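Local coordinates for signal recognition 54 kDa protein (Pyrococcus furiosus, PDB 3DM5) that serves as the SRP54 component of the signal recognition particle, combining a P-loop NTPase-type domain, modelled with bound GDP, with helical-bundle and signal-peptide-binding domains, at residues 217-222 and 245-250; 127-132 and 182-187. One frame throughout, in Å; residues are numbered along the deposited sequence.

Interaction 1: 217-222 and 245-250; sequences ILVIDG and IVTKLD. With GDP (guanosine-5'-diphosphate), chain J.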
loop_
_atom_site.group_PDB
_atom_site.type_symbol
_atom_site.label_atom_id
_atom_site.label_comp_id
_atom_site.label_asym_id
_atom_site.label_seq_id
_atom_site.Cartn_x
_atom_site.Cartn_y
_atom_site.Cartn_z
ATOM N N ILE A 217 32.843 16.681 10.698
ATOM C CA ILE A 217 31.454 16.240 10.567
ATOM C C ILE A 217 31.286 15.427 9.307
ATOM O O ILE A 217 31.488 15.926 8.199
ATOM C CB ILE A 217 30.473 17.410 10.500
ATOM C CG1 ILE A 217 30.531 18.249 11.767
ATOM C CG2 ILE A 217 29.074 16.901 10.335
ATOM C CD1 ILE A 217 29.669 19.497 11.692
ATOM N N LEU A 218 30.947 14.156 9.495
ATOM C CA LEU A 218 30.688 13.236 8.397
ATOM C C LEU A 218 29.197 13.288 8.054
ATOM O O LEU A 218 28.333 13.195 8.934
ATOM C CB LEU A 218 31.098 11.815 8.781
ATOM C CG LEU A 218 30.686 10.781 7.724
ATOM C CD1 LEU A 218 31.328 11.138 6.372
ATOM C CD2 LEU A 218 31.002 9.351 8.163
ATOM N N VAL A 219 28.912 13.473 6.776
ATOM C CA VAL A 219 27.548 13.586 6.273
ATOM C C VAL A 219 27.145 12.253 5.652
ATOM O O VAL A 219 27.735 11.812 4.685
ATOM C CB VAL A 219 27.459 14.727 5.251
ATOM C CG1 VAL A 219 26.090 14.762 4.606
ATOM C CG2 VAL A 219 27.768 16.048 5.935
ATOM N N ILE A 220 26.176 11.581 6.259
ATOM C CA ILE A 220 25.734 10.269 5.794
ATOM C C ILE A 220 24.333 10.344 5.202
ATOM O O ILE A 220 23.413 10.905 5.807
ATOM C CB ILE A 220 25.690 9.230 6.940
ATOM C CG1 ILE A 220 27.021 9.171 7.678
ATOM C CG2 ILE A 220 25.349 7.848 6.407
ATOM C CD1 ILE A 220 27.066 8.070 8.703
ATOM N N ASP A 221 24.187 9.758 4.020
ATOM C CA ASP A 221 22.903 9.625 3.344
ATOM C C ASP A 221 22.077 8.561 4.061
ATOM O O ASP A 221 22.424 7.385 4.075
ATOM C CB ASP A 221 23.170 9.258 1.886
ATOM C CG ASP A 221 21.916 8.947 1.106
ATOM O OD1 ASP A 221 20.869 8.640 1.724
ATOM O OD2 ASP A 221 22.000 8.996 -0.142
ATOM N N GLY A 222 20.982 8.989 4.674
ATOM C CA GLY A 222 20.199 8.102 5.510
ATOM C C GLY A 222 19.362 7.086 4.752
ATOM O O GLY A 222 18.740 6.236 5.353
ATOM N N ILE A 245 26.118 14.191 10.571
ATOM C CA ILE A 245 24.822 14.651 10.126
ATOM C C ILE A 245 24.254 13.597 9.190
ATOM O O ILE A 245 24.938 13.116 8.287
ATOM C CB ILE A 245 24.887 15.997 9.407
ATOM C CG1 ILE A 245 25.217 17.099 10.416
ATOM C CG2 ILE A 245 23.544 16.293 8.708
ATOM C CD1 ILE A 245 25.655 18.418 9.772
ATOM N N VAL A 246 23.011 13.218 9.436
ATOM C CA VAL A 246 22.338 12.225 8.614
ATOM C C VAL A 246 21.329 12.920 7.717
ATOM O O VAL A 246 20.448 13.639 8.211
ATOM C CB VAL A 246 21.639 11.187 9.497
ATOM C CG1 VAL A 246 20.907 10.183 8.645
ATOM C CG2 VAL A 246 22.674 10.505 10.371
ATOM N N THR A 247 21.464 12.747 6.404
ATOM C CA THR A 247 20.608 13.484 5.471
ATOM C C THR A 247 19.475 12.621 4.917
ATOM O O THR A 247 19.474 11.399 5.097
ATOM C CB THR A 247 21.385 14.012 4.265
ATOM O OG1 THR A 247 22.025 12.911 3.612
ATOM C CG2 THR A 247 22.404 15.038 4.689
ATOM N N LYS A 248 18.532 13.278 4.234
ATOM C CA LYS A 248 17.508 12.604 3.459
ATOM C C LYS A 248 16.661 11.687 4.338
ATOM O O LYS A 248 16.330 10.568 3.931
ATOM C CB LYS A 248 18.153 11.804 2.326
ATOM C CG LYS A 248 19.018 12.645 1.430
ATOM C CD LYS A 248 19.681 11.818 0.339
ATOM C CE LYS A 248 20.468 12.712 -0.635
ATOM N NZ LYS A 248 21.224 11.911 -1.667
ATOM N N LEU A 249 16.336 12.139 5.548
ATOM C CA LEU A 249 15.462 11.356 6.399
ATOM C C LEU A 249 13.998 11.494 5.935
ATOM O O LEU A 249 13.144 10.637 6.207
ATOM C CB LEU A 249 15.630 11.737 7.880
ATOM C CG LEU A 249 16.901 11.268 8.612
ATOM C CD1 LEU A 249 16.656 11.300 10.084
ATOM C CD2 LEU A 249 17.307 9.882 8.216
ATOM N N ASP A 250 13.731 12.570 5.205
ATOM C CA ASP A 250 12.390 12.875 4.739
ATOM C C ASP A 250 11.852 11.852 3.747
ATOM O O ASP A 250 12.407 11.675 2.662
ATOM C CB ASP A 250 12.329 14.276 4.126
ATOM C CG ASP A 250 13.433 14.526 3.114
ATOM O OD1 ASP A 250 14.609 14.241 3.428
ATOM O OD2 ASP A 250 13.114 15.037 2.016
HETATM P PB GDP J . 26.812 15.951 -2.854
HETATM O O1B GDP J . 26.292 14.903 -1.931
HETATM O O2B GDP J . 27.593 15.274 -3.952
HETATM O O3B GDP J . 27.674 16.920 -2.083
HETATM O O3A GDP J . 25.622 16.684 -3.660
HETATM P PA GDP J . 24.320 17.405 -3.056
HETATM O O1A GDP J . 23.634 18.231 -4.103
HETATM O O2A GDP J . 24.634 18.250 -1.855
HETATM O "O5'" GDP J . 23.376 16.149 -2.717
HETATM C "C5'" GDP J . 22.933 15.369 -3.822
HETATM C "C4'" GDP J . 21.404 15.309 -3.873
HETATM O "O4'" GDP J . 20.791 14.990 -2.602
HETATM C "C3'" GDP J . 20.818 16.635 -4.326
HETATM O "O3'" GDP J . 19.815 16.294 -5.288
HETATM C "C2'" GDP J . 20.217 17.226 -3.063
HETATM O "O2'" GDP J . 19.049 17.973 -3.314
HETATM C "C1'" GDP J . 19.806 15.993 -2.297
HETATM N N9 GDP J . 19.728 16.184 -0.841
HETATM C C8 GDP J . 20.688 16.570 0.016
HETATM N N7 GDP J . 20.215 16.576 1.292
HETATM C C5 GDP J . 18.932 16.169 1.248
HETATM C C6 GDP J . 17.820 15.938 2.208
HETATM O O6 GDP J . 17.956 16.108 3.442
HETATM N N1 GDP J . 16.646 15.532 1.709
HETATM C C2 GDP J . 16.448 15.315 0.397
HETATM N N2 GDP J . 15.233 14.900 -0.020
HETATM N N3 GDP J . 17.407 15.494 -0.531
HETATM C C4 GDP J . 18.631 15.914 -0.164
#

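Interaction 2: 127-132 and 182-187; sequences RGYKVG and GVDIII. With SO4 (sulfate ion), chain C.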
loop_
_atom_site.group_PDB
_atom_site.type_symbol
_atom_site.label_atom_id
_atom_site.label_comp_id
_atom_site.label_asym_id
_atom_site.label_seq_id
_atom_site.Cartn_x
_atom_site.Cartn_y
_atom_site.Cartn_z
ATOM N N ARG A 127 21.182 32.799 13.239
ATOM C CA ARG A 127 21.245 32.956 14.690
ATOM C C ARG A 127 22.293 33.985 15.098
ATOM O O ARG A 127 22.803 33.964 16.225
ATOM C CB ARG A 127 21.482 31.610 15.386
ATOM C CG ARG A 127 20.422 30.582 15.045
ATOM C CD ARG A 127 20.458 29.364 15.958
ATOM N NE ARG A 127 19.262 28.540 15.812
ATOM C CZ ARG A 127 18.663 28.272 14.653
ATOM N NH1 ARG A 127 19.158 28.716 13.513
ATOM N NH2 ARG A 127 17.572 27.536 14.635
ATOM N N GLY A 128 22.605 34.885 14.168
ATOM C CA GLY A 128 23.460 36.021 14.467
ATOM C C GLY A 128 24.957 35.848 14.312
ATOM O O GLY A 128 25.724 36.706 14.734
ATOM N N TYR A 129 25.385 34.753 13.702
ATOM C CA TYR A 129 26.803 34.519 13.506
ATOM C C TYR A 129 27.258 35.039 12.161
ATOM O O TYR A 129 26.479 35.098 11.203
ATOM C CB TYR A 129 27.123 33.035 13.625
ATOM C CG TYR A 129 27.187 32.555 15.044
ATOM C CD1 TYR A 129 28.285 32.847 15.841
ATOM C CD2 TYR A 129 26.156 31.804 15.591
ATOM C CE1 TYR A 129 28.354 32.409 17.151
ATOM C CE2 TYR A 129 26.211 31.353 16.904
ATOM C CZ TYR A 129 27.312 31.665 17.677
ATOM O OH TYR A 129 27.390 31.229 18.981
ATOM N N LYS A 130 28.520 35.441 12.090
ATOM C CA LYS A 130 29.136 35.671 10.792
ATOM C C LYS A 130 29.692 34.340 10.355
ATOM O O LYS A 130 30.428 33.691 11.106
ATOM C CB LYS A 130 30.266 36.694 10.856
ATOM C CG LYS A 130 29.804 38.134 10.756
ATOM C CD LYS A 130 30.858 38.988 10.068
ATOM C CE LYS A 130 31.166 38.410 8.705
ATOM N NZ LYS A 130 32.209 39.192 8.001
ATOM N N VAL A 131 29.342 33.923 9.145
ATOM C CA VAL A 131 29.791 32.631 8.655
ATOM C C VAL A 131 30.524 32.802 7.349
ATOM O O VAL A 131 30.116 33.595 6.498
ATOM C CB VAL A 131 28.608 31.660 8.436
ATOM C CG1 VAL A 131 29.104 30.328 7.898
ATOM C CG2 VAL A 131 27.848 31.467 9.717
ATOM N N GLY A 132 31.603 32.046 7.198
ATOM C CA GLY A 132 32.238 31.870 5.912
ATOM C C GLY A 132 32.316 30.392 5.579
ATOM O O GLY A 132 32.568 29.565 6.454
ATOM N N GLY A 182 36.906 38.211 9.251
ATOM C CA GLY A 182 36.294 38.474 10.542
ATOM C C GLY A 182 35.218 37.519 11.034
ATOM O O GLY A 182 34.464 37.839 11.961
ATOM N N VAL A 183 35.152 36.333 10.445
ATOM C CA VAL A 183 34.029 35.451 10.721
ATOM C C VAL A 183 34.096 34.768 12.083
ATOM O O VAL A 183 35.169 34.543 12.633
ATOM C CB VAL A 183 33.864 34.385 9.619
ATOM C CG1 VAL A 183 33.563 35.044 8.283
ATOM C CG2 VAL A 183 35.099 33.521 9.533
ATOM N N ASP A 184 32.921 34.455 12.618
ATOM C CA ASP A 184 32.789 33.655 13.826
ATOM C C ASP A 184 32.904 32.169 13.483
ATOM O O ASP A 184 33.517 31.395 14.210
ATOM C CB ASP A 184 31.417 33.892 14.455
ATOM C CG ASP A 184 31.208 35.327 14.909
ATOM O OD1 ASP A 184 30.168 35.929 14.532
ATOM O OD2 ASP A 184 32.068 35.838 15.659
ATOM N N ILE A 185 32.286 31.766 12.379
ATOM C CA ILE A 185 32.217 30.349 12.043
ATOM C C ILE A 185 32.690 30.106 10.620
ATOM O O ILE A 185 32.276 30.801 9.693
ATOM C CB ILE A 185 30.787 29.747 12.277
ATOM C CG1 ILE A 185 30.403 29.882 13.755
ATOM C CG2 ILE A 185 30.730 28.275 11.856
ATOM C CD1 ILE A 185 29.067 29.333 14.118
ATOM N N ILE A 186 33.586 29.139 10.462
ATOM C CA ILE A 186 34.012 28.722 9.139
ATOM C C ILE A 186 33.643 27.255 8.895
ATOM O O ILE A 186 34.009 26.377 9.689
ATOM C CB ILE A 186 35.523 28.876 8.944
ATOM C CG1 ILE A 186 35.977 30.274 9.352
ATOM C CG2 ILE A 186 35.892 28.607 7.498
ATOM C CD1 ILE A 186 37.487 30.458 9.294
ATOM N N ILE A 187 32.917 27.006 7.800
ATOM C CA ILE A 187 32.556 25.654 7.405
ATOM C C ILE A 187 33.327 25.274 6.162
ATOM O O ILE A 187 33.264 25.971 5.158
ATOM C CB ILE A 187 31.063 25.527 7.125
ATOM C CG1 ILE A 187 30.296 25.743 8.422
ATOM C CG2 ILE A 187 30.769 24.145 6.571
ATOM C CD1 ILE A 187 29.043 26.493 8.263
HETATM S S SO4 C . 15.025 28.066 12.338
HETATM O O1 SO4 C . 15.295 29.348 12.996
HETATM O O2 SO4 C . 14.433 27.144 13.304
HETATM O O3 SO4 C . 14.086 28.267 11.234
HETATM O O4 SO4 C . 16.279 27.502 11.826
#

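Interaction 1: 217-222 and 245-250
D221 and K248 meet where two neighbouring parallel strands run out, and the meeting illustrates how the C-terminal ends of parallel strands become part of a nucleotide pocket. D221 OD2 forms a long, weak salt bridge with K248 NZ, at 3.4 Å. Each group has a further partner: D221 OD1 bonds to T223 OG1, and K248 NZ to the carbonyl of G110. Fully extended beyond CG, the lysine chain runs over one face of the guanine of GDP, with CG 3.5 Å from base atom C5, and reaches the ribose with its end. Its backbone amide also serves the base, K248 N bonding to O6 of GDP at 3.0 Å. D250 holds the base with both carboxylate oxygens, OD1 taking N1 of GDP and OD2 taking N2, a two-point grip that would limit rotation of the base. One step back, T247 turns OG1 between its own backbone N and carbonyl carbon (chi1 57°) and bonds to the carbonyl of S111; its methyl CG2 packs at about a right angle against V219 CG1, at 3.7 Å. Farther from the nucleotide, I217 CG2 rests on I245 CD1. Behind these side chains stands the parallel ladder. L218 O receives I245 N, I220 N gives to I245 O at 2.8 Å and I220 O accepts T247 N, while G222 N extends the pairing to T247 O. V219, I245 and T247 face T116 of helix 113-125, whereas I220 lies on the other face, against helix 228-237. The strands belong to the beta-alpha-beta unit 215-221, 228-237, 242-247, and T247 to D250 match the TKxD guanine-recognition (G4) motif of SRP-type P-loop proteins.

Interaction 2: 127-132 and 182-187
The Y129 ring receives I185 CD1 over one face in a CH-pi contact, the methyl standing 4.0 Å from the ring centroid and 17° off the ring normal. At the ring's edge lies D184, whose CB is 3.6 Å from Y129 CD1. The aspartate's carboxylate plane is turned 79° from the ring, so the two flat groups do not stack. With CG anti to its carbonyl carbon, D184 instead directs OD1 back to the main chain, where it takes K130 N at 3.0 Å in a nearly straight bond; the donor comes on the anti side, tilted somewhat out of the carboxylate plane. The R127 guanidinium, which does not touch 182-187, makes a cation-pi contact with Y123 and meets at its edge a sulfate ion, probably from the crystallisation liquor, NH2 to O4 of the sulfate at 3.1 Å; K126 is a second partner of that anion. K130 O is gripped twice, by I185 N at 3.0 Å and more weakly by D184 N. The pairing then continues as a parallel ladder: G132 N gives to I185 O, and G132 O accepts I187 N. Beside it, V183 CG1 lies 3.7 Å from G132 N, while V131 CG1 packs on I187 CD1, both side chains also touching A121 of helix 113-125. A turn precedes each strand: G128 ends helix 113-125 in a Schellman motif, and G182 does the same after helix 167-180. The second subunit, another copy of the protein, approaches here too, its R400 bonding to R127 O and packing on Y129. Adjacent parallel strands 131-135 and 185-189, with helix 113-125 packed on them, form part of the alpha/beta sheet of a P-loop NTPase-type domain.

From the N terminus, the chain passes through four helices, 5-19 to 71-86, then strand 101-106 and helix 113-125, before it reaches 127-132; interaction 2 closes when 182-187 returns beside it, after 49 residues that include helices 142-151 and 167-180 and strand 157-159. Only later does interaction 1 open, at 217-222, closing after a shorter excursion through helix 228-237. The two are therefore in series, neither nested nor crossed. Both belong to one sheet, in which strand 101-106 lies between 185-189 and 215-221 and so separates the two pairs. Their centres are 22 Å apart and their nearest atoms about 7 Å. Helix 113-125 packs against side chains of both.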